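Long-range contacts in predicted protein (Phaeodactylum tricornutum CCAP 1055/1, PDB 5Z5M), which probably catalyses the last two steps of urate breakdown to (S)-allantoin, hydrolysis of 5-hydroxyisourate and stereoselective decarboxylation of the OHCU formed: residues G23-H28 / K164-R169; C73-L78 / P126-V131. All blocks are in the same frame, centred on the assembly; numbering follows the deposited sequence.

Contact 1: G23-H28 / K164-R169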
ATOM      1  N   GLY A  23     -27.749 -27.507  20.149  1.00 19.70           N
ATOM      2  CA  GLY A  23     -28.684 -28.003  19.149  1.00 30.02           C
ATOM      3  C   GLY A  23     -29.317 -26.957  18.240  1.00 27.10           C
ATOM      4  O   GLY A  23     -29.869 -27.295  17.187  1.00 27.90           O
ATOM      5  N   GLY A  24     -29.244 -25.692  18.645  1.00 18.50           N
ATOM      6  CA  GLY A  24     -29.875 -24.610  17.906  1.00 17.99           C
ATOM      7  C   GLY A  24     -28.892 -23.654  17.249  1.00 25.76           C
ATOM      8  O   GLY A  24     -29.294 -22.661  16.639  1.00 22.40           O
ATOM      9  N   ILE A  25     -27.603 -23.955  17.377  1.00 17.27           N
ATOM     10  CA  ILE A  25     -26.550 -23.162  16.740  1.00 17.59           C
ATOM     11  C   ILE A  25     -26.820 -23.013  15.244  1.00 15.53           C
ATOM     12  O   ILE A  25     -26.768 -21.909  14.697  1.00 19.53           O
ATOM     13  CB  ILE A  25     -25.165 -23.800  16.953  1.00 13.04           C
ATOM     14  CG1 ILE A  25     -24.767 -23.758  18.436  1.00 21.20           C
ATOM     15  CG2 ILE A  25     -24.121 -23.099  16.103  1.00 16.42           C
ATOM     16  CD1 ILE A  25     -25.050 -22.427  19.130  1.00 16.35           C
ATOM     17  N   TYR A  26     -27.109 -24.134  14.591  1.00 14.55           N
ATOM     18  CA  TYR A  26     -27.634 -24.119  13.234  1.00 20.59           C
ATOM     19  C   TYR A  26     -29.134 -24.390  13.306  1.00 28.63           C
ATOM     20  O   TYR A  26     -29.582 -25.319  13.986  1.00 17.23           O
ATOM     21  CB  TYR A  26     -26.918 -25.143  12.346  1.00 20.96           C
ATOM     22  CG  TYR A  26     -25.469 -24.793  12.051  1.00 19.21           C
ATOM     23  CD1 TYR A  26     -24.442 -25.216  12.893  1.00 14.23           C
ATOM     24  CD2 TYR A  26     -25.128 -24.046  10.928  1.00 17.51           C
ATOM     25  CE1 TYR A  26     -23.120 -24.900  12.622  1.00 13.88           C
ATOM     26  CE2 TYR A  26     -23.809 -23.725  10.652  1.00 20.90           C
ATOM     27  CZ  TYR A  26     -22.810 -24.152  11.504  1.00 16.04           C
ATOM     28  OH  TYR A  26     -21.497 -23.828  11.231  1.00 11.76           O
ATOM     29  N   GLU A  27     -29.898 -23.554  12.612  1.00 21.89           N
ATOM     30  CA  GLU A  27     -31.354 -23.534  12.710  1.00 28.83           C
ATOM     31  C   GLU A  27     -32.001 -24.859  12.335  1.00 20.77           C
ATOM     32  O   GLU A  27     -31.802 -25.368  11.230  1.00 22.22           O
ATOM     33  CB  GLU A  27     -31.922 -22.426  11.818  1.00 36.97           C
ATOM     34  CG  GLU A  27     -33.322 -21.981  12.186  1.00 41.63           C
ATOM     35  CD  GLU A  27     -33.334 -21.013  13.355  1.00 57.27           C
ATOM     36  OE1 GLU A  27     -32.242 -20.645  13.839  1.00 43.78           O
ATOM     37  OE2 GLU A  27     -34.437 -20.619  13.788  1.00 68.44           O
ATOM     38  N   HIS A  28     -32.784 -25.402  13.268  1.00 27.40           N
ATOM     39  CA  HIS A  28     -33.514 -26.652  13.066  1.00 34.11           C
ATOM     40  C   HIS A  28     -32.593 -27.750  12.568  1.00 32.33           C
ATOM     41  O   HIS A  28     -32.978 -28.558  11.724  1.00 34.56           O
ATOM     42  CB  HIS A  28     -34.668 -26.453  12.079  1.00 39.00           C
ATOM     43  CG  HIS A  28     -35.636 -25.387  12.489  1.00 42.11           C
ATOM     44  ND1 HIS A  28     -35.552 -24.725  13.692  1.00 52.17           N
ATOM     45  CD2 HIS A  28     -36.710 -24.866  11.845  1.00 52.41           C
ATOM     46  CE1 HIS A  28     -36.532 -23.841  13.777  1.00 59.87           C
ATOM     47  NE2 HIS A  28     -37.248 -23.908  12.670  1.00 51.41           N
ATOM     48  N   LYS A 164     -21.588 -17.712   9.706  1.00  6.38           N
ATOM     49  CA  LYS A 164     -21.330 -16.480  10.436  1.00  7.35           C
ATOM     50  C   LYS A 164     -22.364 -16.310  11.542  1.00  7.70           C
ATOM     51  O   LYS A 164     -22.052 -15.818  12.616  1.00  9.64           O
ATOM     52  CB  LYS A 164     -21.350 -15.274   9.495  1.00 10.49           C
ATOM     53  CG  LYS A 164     -20.128 -15.159   8.605  1.00 14.07           C
ATOM     54  CD  LYS A 164     -20.412 -14.278   7.393  1.00 24.83           C
ATOM     55  CE  LYS A 164     -20.626 -12.829   7.792  1.00 22.15           C
ATOM     56  NZ  LYS A 164     -20.737 -11.932   6.604  1.00 21.84           N
ATOM     57  N   ILE A 165     -23.598 -16.715  11.262  1.00 10.11           N
ATOM     58  CA  ILE A 165     -24.670 -16.645  12.248  1.00 14.34           C
ATOM     59  C   ILE A 165     -24.435 -17.663  13.363  1.00  7.16           C
ATOM     60  O   ILE A 165     -24.670 -17.378  14.538  1.00 12.64           O
ATOM     61  CB  ILE A 165     -26.043 -16.871  11.579  1.00 13.06           C
ATOM     62  CG1 ILE A 165     -26.394 -15.657  10.722  1.00 20.23           C
ATOM     63  CG2 ILE A 165     -27.123 -17.111  12.622  1.00 18.42           C
ATOM     64  CD1 ILE A 165     -27.510 -15.890   9.743  1.00 27.01           C
ATOM     65  N   ALA A 166     -23.929 -18.835  12.994  1.00 10.31           N
ATOM     66  CA  ALA A 166     -23.604 -19.867  13.966  1.00  9.17           C
ATOM     67  C   ALA A 166     -22.545 -19.357  14.939  1.00 12.46           C
ATOM     68  O   ALA A 166     -22.643 -19.570  16.146  1.00  7.23           O
ATOM     69  CB  ALA A 166     -23.124 -21.125  13.264  1.00 10.55           C
ATOM     70  N   TRP A 167     -21.546 -18.670  14.395  1.00  6.29           N
ATOM     71  CA  TRP A 167     -20.470 -18.088  15.188  1.00  7.32           C
ATOM     72  C   TRP A 167     -21.022 -17.051  16.164  1.00  8.74           C
ATOM     73  O   TRP A 167     -20.628 -17.023  17.330  1.00 10.85           O
ATOM     74  CB  TRP A 167     -19.425 -17.466  14.259  1.00  5.35           C
ATOM     75  CG  TRP A 167     -18.286 -16.768  14.942  1.00  9.74           C
ATOM     76  CD1 TRP A 167     -17.952 -15.455  14.825  1.00  7.00           C
ATOM     77  CD2 TRP A 167     -17.321 -17.353  15.827  1.00  9.24           C
ATOM     78  NE1 TRP A 167     -16.840 -15.173  15.588  1.00  5.45           N
ATOM     79  CE2 TRP A 167     -16.428 -16.328  16.208  1.00  6.33           C
ATOM     80  CE3 TRP A 167     -17.121 -18.641  16.332  1.00  9.95           C
ATOM     81  CZ2 TRP A 167     -15.364 -16.547  17.076  1.00 13.30           C
ATOM     82  CZ3 TRP A 167     -16.049 -18.860  17.189  1.00  7.68           C
ATOM     83  CH2 TRP A 167     -15.189 -17.819  17.552  1.00 16.42           C
ATOM     84  N   MET A 168     -21.953 -16.218  15.691  1.00  7.94           N
ATOM     85  CA  MET A 168     -22.577 -15.210  16.546  1.00 15.18           C
ATOM     86  C   MET A 168     -23.359 -15.846  17.690  1.00  8.39           C
ATOM     87  O   MET A 168     -23.354 -15.341  18.808  1.00 13.63           O
ATOM     88  CB  MET A 168     -23.500 -14.298  15.728  1.00  9.94           C
ATOM     89  CG  MET A 168     -22.767 -13.413  14.745  1.00 24.85           C
ATOM     90  SD  MET A 168     -23.903 -12.407  13.770  1.00 31.61           S
ATOM     91  CE  MET A 168     -22.759 -11.636  12.627  1.00 27.68           C
ATOM     92  N   ARG A 169     -24.030 -16.956  17.412  1.00 10.60           N
ATOM     93  CA  ARG A 169     -24.815 -17.621  18.444  1.00 13.37           C
ATOM     94  C   ARG A 169     -23.928 -18.305  19.481  1.00 12.22           C
ATOM     95  O   ARG A 169     -24.227 -18.277  20.677  1.00 13.69           O
ATOM     96  CB  ARG A 169     -25.768 -18.632  17.815  1.00 16.16           C
ATOM     97  CG  ARG A 169     -26.920 -17.987  17.071  1.00 16.73           C
ATOM     98  CD  ARG A 169     -27.698 -19.026  16.286  1.00 22.74           C
ATOM     99  NE  ARG A 169     -28.868 -18.448  15.636  1.00 25.18           N
ATOM    100  CZ  ARG A 169     -29.579 -19.067  14.702  1.00 36.41           C
ATOM    101  NH1 ARG A 169     -29.237 -20.285  14.301  1.00 29.15           N
ATOM    102  NH2 ARG A 169     -30.630 -18.464  14.166  1.00 19.85           N
TER
HETATM  103  O   HOH W   1     -28.993 -21.358  11.340  1.00 26.24           O

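Contact 2: C73-L78 / P126-V131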
ATOM      1  N   CYS A  73     -33.041 -23.418   3.933  1.00 17.14           N
ATOM      2  CA  CYS A  73     -34.482 -23.178   3.905  1.00 24.96           C
ATOM      3  C   CYS A  73     -35.081 -23.138   5.303  1.00 29.92           C
ATOM      4  O   CYS A  73     -36.172 -22.606   5.507  1.00 32.90           O
ATOM      5  CB  CYS A  73     -35.186 -24.245   3.064  1.00 27.21           C
ATOM      6  SG  CYS A  73     -34.774 -24.152   1.309  1.00 31.69           S
ATOM      7  N   ALA A  74     -34.358 -23.694   6.267  1.00 22.81           N
ATOM      8  CA  ALA A  74     -34.802 -23.678   7.651  1.00 29.55           C
ATOM      9  C   ALA A  74     -34.604 -22.299   8.258  1.00 24.14           C
ATOM     10  O   ALA A  74     -35.170 -21.982   9.303  1.00 31.09           O
ATOM     11  CB  ALA A  74     -34.055 -24.731   8.466  1.00 23.79           C
ATOM     12  N   HIS A  75     -33.798 -21.474   7.596  1.00 31.72           N
ATOM     13  CA  HIS A  75     -33.486 -20.158   8.127  1.00 30.58           C
ATOM     14  C   HIS A  75     -34.653 -19.194   7.939  1.00 35.39           C
ATOM     15  O   HIS A  75     -35.300 -19.185   6.890  1.00 35.07           O
ATOM     16  CB  HIS A  75     -32.219 -19.598   7.476  1.00 35.85           C
ATOM     17  CG  HIS A  75     -31.441 -18.690   8.370  1.00 40.97           C
ATOM     18  ND1 HIS A  75     -30.588 -19.161   9.347  1.00 40.04           N
ATOM     19  CD2 HIS A  75     -31.395 -17.338   8.452  1.00 46.00           C
ATOM     20  CE1 HIS A  75     -30.048 -18.139   9.986  1.00 42.91           C
ATOM     21  NE2 HIS A  75     -30.521 -17.022   9.464  1.00 37.88           N
ATOM     22  N   PRO A  76     -34.936 -18.389   8.973  1.00 41.28           N
ATOM     23  CA  PRO A  76     -36.036 -17.420   8.968  1.00 42.47           C
ATOM     24  C   PRO A  76     -35.862 -16.337   7.913  1.00 35.73           C
ATOM     25  O   PRO A  76     -34.756 -15.833   7.716  1.00 41.09           O
ATOM     26  CB  PRO A  76     -35.978 -16.814  10.374  1.00 32.90           C
ATOM     27  CG  PRO A  76     -35.268 -17.827  11.198  1.00 38.54           C
ATOM     28  CD  PRO A  76     -34.260 -18.440  10.280  1.00 41.23           C
ATOM     29  N   ASP A  77     -36.955 -15.987   7.246  1.00 30.79           N
ATOM     30  CA  ASP A  77     -36.956 -14.912   6.262  1.00 30.42           C
ATOM     31  C   ASP A  77     -37.027 -13.564   6.975  1.00 38.12           C
ATOM     32  O   ASP A  77     -37.941 -13.323   7.762  1.00 42.64           O
ATOM     33  CB  ASP A  77     -38.133 -15.084   5.299  1.00 37.73           C
ATOM     34  CG  ASP A  77     -37.897 -14.418   3.960  1.00 51.42           C
ATOM     35  OD1 ASP A  77     -38.074 -15.094   2.921  1.00 44.31           O
ATOM     36  OD2 ASP A  77     -37.546 -13.219   3.945  1.00 41.12           O
ATOM     37  N   LEU A  78     -36.072 -12.677   6.701  1.00 33.17           N
ATOM     38  CA  LEU A  78     -36.004 -11.415   7.438  1.00 42.16           C
ATOM     39  C   LEU A  78     -36.983 -10.377   6.888  1.00 45.32           C
ATOM     40  O   LEU A  78     -36.780  -9.174   7.042  1.00 59.71           O
ATOM     41  CB  LEU A  78     -34.570 -10.863   7.448  1.00 43.28           C
ATOM     42  CG  LEU A  78     -33.786 -10.541   6.172  1.00 34.12           C
ATOM     43  CD1 LEU A  78     -33.884  -9.068   5.817  1.00 40.37           C
ATOM     44  CD2 LEU A  78     -32.330 -10.941   6.339  1.00 47.34           C
ATOM     45  N   PRO A 126     -34.156 -18.724   1.154  1.00 16.33           N
ATOM     46  CA  PRO A 126     -34.355 -17.320   1.532  1.00 24.25           C
ATOM     47  C   PRO A 126     -33.073 -16.488   1.544  1.00 24.65           C
ATOM     48  O   PRO A 126     -31.967 -17.024   1.625  1.00 14.73           O
ATOM     49  CB  PRO A 126     -34.949 -17.416   2.945  1.00 25.64           C
ATOM     50  CG  PRO A 126     -34.531 -18.747   3.453  1.00 22.47           C
ATOM     51  CD  PRO A 126     -34.481 -19.647   2.259  1.00 22.77           C
ATOM     52  N   PHE A 127     -33.237 -15.173   1.449  1.00 13.64           N
ATOM     53  CA  PHE A 127     -32.113 -14.256   1.550  1.00 14.99           C
ATOM     54  C   PHE A 127     -31.597 -14.254   2.976  1.00 17.82           C
ATOM     55  O   PHE A 127     -32.336 -13.955   3.914  1.00 17.66           O
ATOM     56  CB  PHE A 127     -32.524 -12.847   1.124  1.00 16.48           C
ATOM     57  CG  PHE A 127     -31.438 -11.821   1.274  1.00 15.11           C
ATOM     58  CD1 PHE A 127     -30.428 -11.716   0.331  1.00 14.43           C
ATOM     59  CD2 PHE A 127     -31.437 -10.950   2.347  1.00 17.15           C
ATOM     60  CE1 PHE A 127     -29.429 -10.765   0.463  1.00 11.53           C
ATOM     61  CE2 PHE A 127     -30.441  -9.995   2.486  1.00 11.64           C
ATOM     62  CZ  PHE A 127     -29.439  -9.904   1.537  1.00 15.39           C
ATOM     63  N   ILE A 128     -30.323 -14.592   3.133  1.00 17.66           N
ATOM     64  CA  ILE A 128     -29.705 -14.656   4.445  1.00 15.67           C
ATOM     65  C   ILE A 128     -28.557 -13.656   4.531  1.00 12.75           C
ATOM     66  O   ILE A 128     -27.726 -13.571   3.626  1.00 14.77           O
ATOM     67  CB  ILE A 128     -29.198 -16.083   4.747  1.00 17.26           C
ATOM     68  CG1 ILE A 128     -30.355 -17.078   4.640  1.00 18.26           C
ATOM     69  CG2 ILE A 128     -28.548 -16.154   6.128  1.00 16.16           C
ATOM     70  CD1 ILE A 128     -29.923 -18.528   4.721  1.00 17.78           C
ATOM     71  N   LEU A 129     -28.529 -12.887   5.614  1.00 12.73           N
ATOM     72  CA  LEU A 129     -27.496 -11.879   5.819  1.00 16.82           C
ATOM     73  C   LEU A 129     -27.057 -11.829   7.280  1.00 21.74           C
ATOM     74  O   LEU A 129     -27.866 -11.559   8.171  1.00 25.75           O
ATOM     75  CB  LEU A 129     -27.992 -10.501   5.372  1.00 13.87           C
ATOM     76  CG  LEU A 129     -26.954  -9.383   5.464  1.00 13.18           C
ATOM     77  CD1 LEU A 129     -25.764  -9.665   4.552  1.00 22.38           C
ATOM     78  CD2 LEU A 129     -27.569  -8.035   5.128  1.00 22.64           C
ATOM     79  N   ALA A 130     -25.778 -12.098   7.519  1.00 14.42           N
ATOM     80  CA  ALA A 130     -25.226 -12.061   8.868  1.00 23.24           C
ATOM     81  C   ALA A 130     -24.430 -10.785   9.101  1.00 27.16           C
ATOM     82  O   ALA A 130     -23.242 -10.720   8.785  1.00 43.54           O
ATOM     83  CB  ALA A 130     -24.348 -13.272   9.110  1.00 22.97           C
ATOM     84  N   VAL A 131     -25.084  -9.764   9.642  1.00 29.05           N
ATOM     85  CA  VAL A 131     -24.408  -8.509   9.952  1.00 51.29           C
ATOM     86  C   VAL A 131     -24.758  -8.066  11.373  1.00 52.03           C
ATOM     87  O   VAL A 131     -25.911  -8.165  11.799  1.00 39.58           O
ATOM     88  CB  VAL A 131     -24.788  -7.379   8.951  1.00 50.22           C
ATOM     89  CG1 VAL A 131     -24.174  -6.040   9.370  1.00 53.09           C
ATOM     90  CG2 VAL A 131     -24.373  -7.744   7.535  1.00 46.10           C
TER
HETATM   91  O   HOH W   2     -32.756 -14.271   6.463  1.00 29.32           O
HETATM   92  O   HOH W   3     -35.081 -13.227   3.745  1.00 32.18           O

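Contact 1: G23-H28 / K164-R169
With CG anti to its carbonyl carbon and the chain extended from there to NE, R169 reaches out of helix 151-173 and runs alongside I25 in the opposite direction, while E27, bent at chi2 (80°), brings its carboxylate across that arm at about a right angle. E27 OE1 meets R169 NH2 at 2.7 Å in a salt bridge whose hydrogen bond is weak, bent to 122° at the hydrogen. R169 NH1 gives a straighter bond to I25 O (3.0 Å, 155° at the hydrogen), approaching from above the carbonyl plane, and a bridging water accepts from E27 N at 2.7 Å and weakly from NH1. I165 CG2 lies over one face of the guanidinium. Three residues earlier on the helix, A166 is small enough for close approach: its CB sits 3.8 Å from the centroid of the Y26 ring, a CH-pi contact over the face, and 3.6 Å from I25 CG2. Y26 OH is hydrogen-bonded to H163 ND1, on the same helix. A leucine in place of R169 would probably leave the E27 carboxylate without its charged mate and I25 O without this donor. An interhelical loop pinned to the long last helix of the all-helical OHCU decarboxylase fold is the result.

Contact 2: C73-L78 / P126-V131
H75 lays its imidazole obliquely against I128. I128 CG2 lies 4.2 Å from the ring centroid in an off-centre CH-pi contact, and CD1 reaches H75 CB at 3.7 Å; CG2 anti to the backbone N and CG1 beside it (chi1 -57°) give the isoleucine these two prongs. P126, compact and rigid, fits the bend of 73-78: its CG lies 3.5 Å from H75 O and its CD 3.9 Å from C73 CA. At the far end L78 holds CG between its backbone N and carbonyl carbon (chi1 58°), and from there CD2 meets F127 CD2 at 4.1 Å beside F127 O. F127 itself fills a buried site, edge-to-face with Y119. The polar link between the loops is water. One molecule donates to both P76 O (2.8 Å) and F127 O (2.6 Å); a second lies by D77 OD2, L78 N and F127 O, and cannot donate to every acceptor near it. D77 OD2 also takes a hydrogen bond from N116, which ties the loop to helix 106-123. The His-Pro-Asp-Leu and Phe-Pro-Phe-Ile sequences meeting here are recurrent motifs of OHCU decarboxylases and, as in relatives, probably border the decarboxylase active-site cleft.

How the contacts relate
Both contacts belong to the helical OHCU decarboxylase part of this two-enzyme chain, with centres about 12 Å apart on the same side of the chain's centre. Both segments of contact 2 fall between those of contact 1 in sequence: 23-28 comes first, then 73-78 and 126-131, and finally 164-169 on helix 151-173. That helix joins them, since I165 packs on H75 (CD1 to NE2 3.2 Å) and on A130, while K164 also touches A130. On the loop side, E27 CG lies 3.4 Å from A74 O. Three loops thus converge, so the loop between helices 15-22 and 30-38 and the two loops of contact 2 are held against the same helix, 151-173.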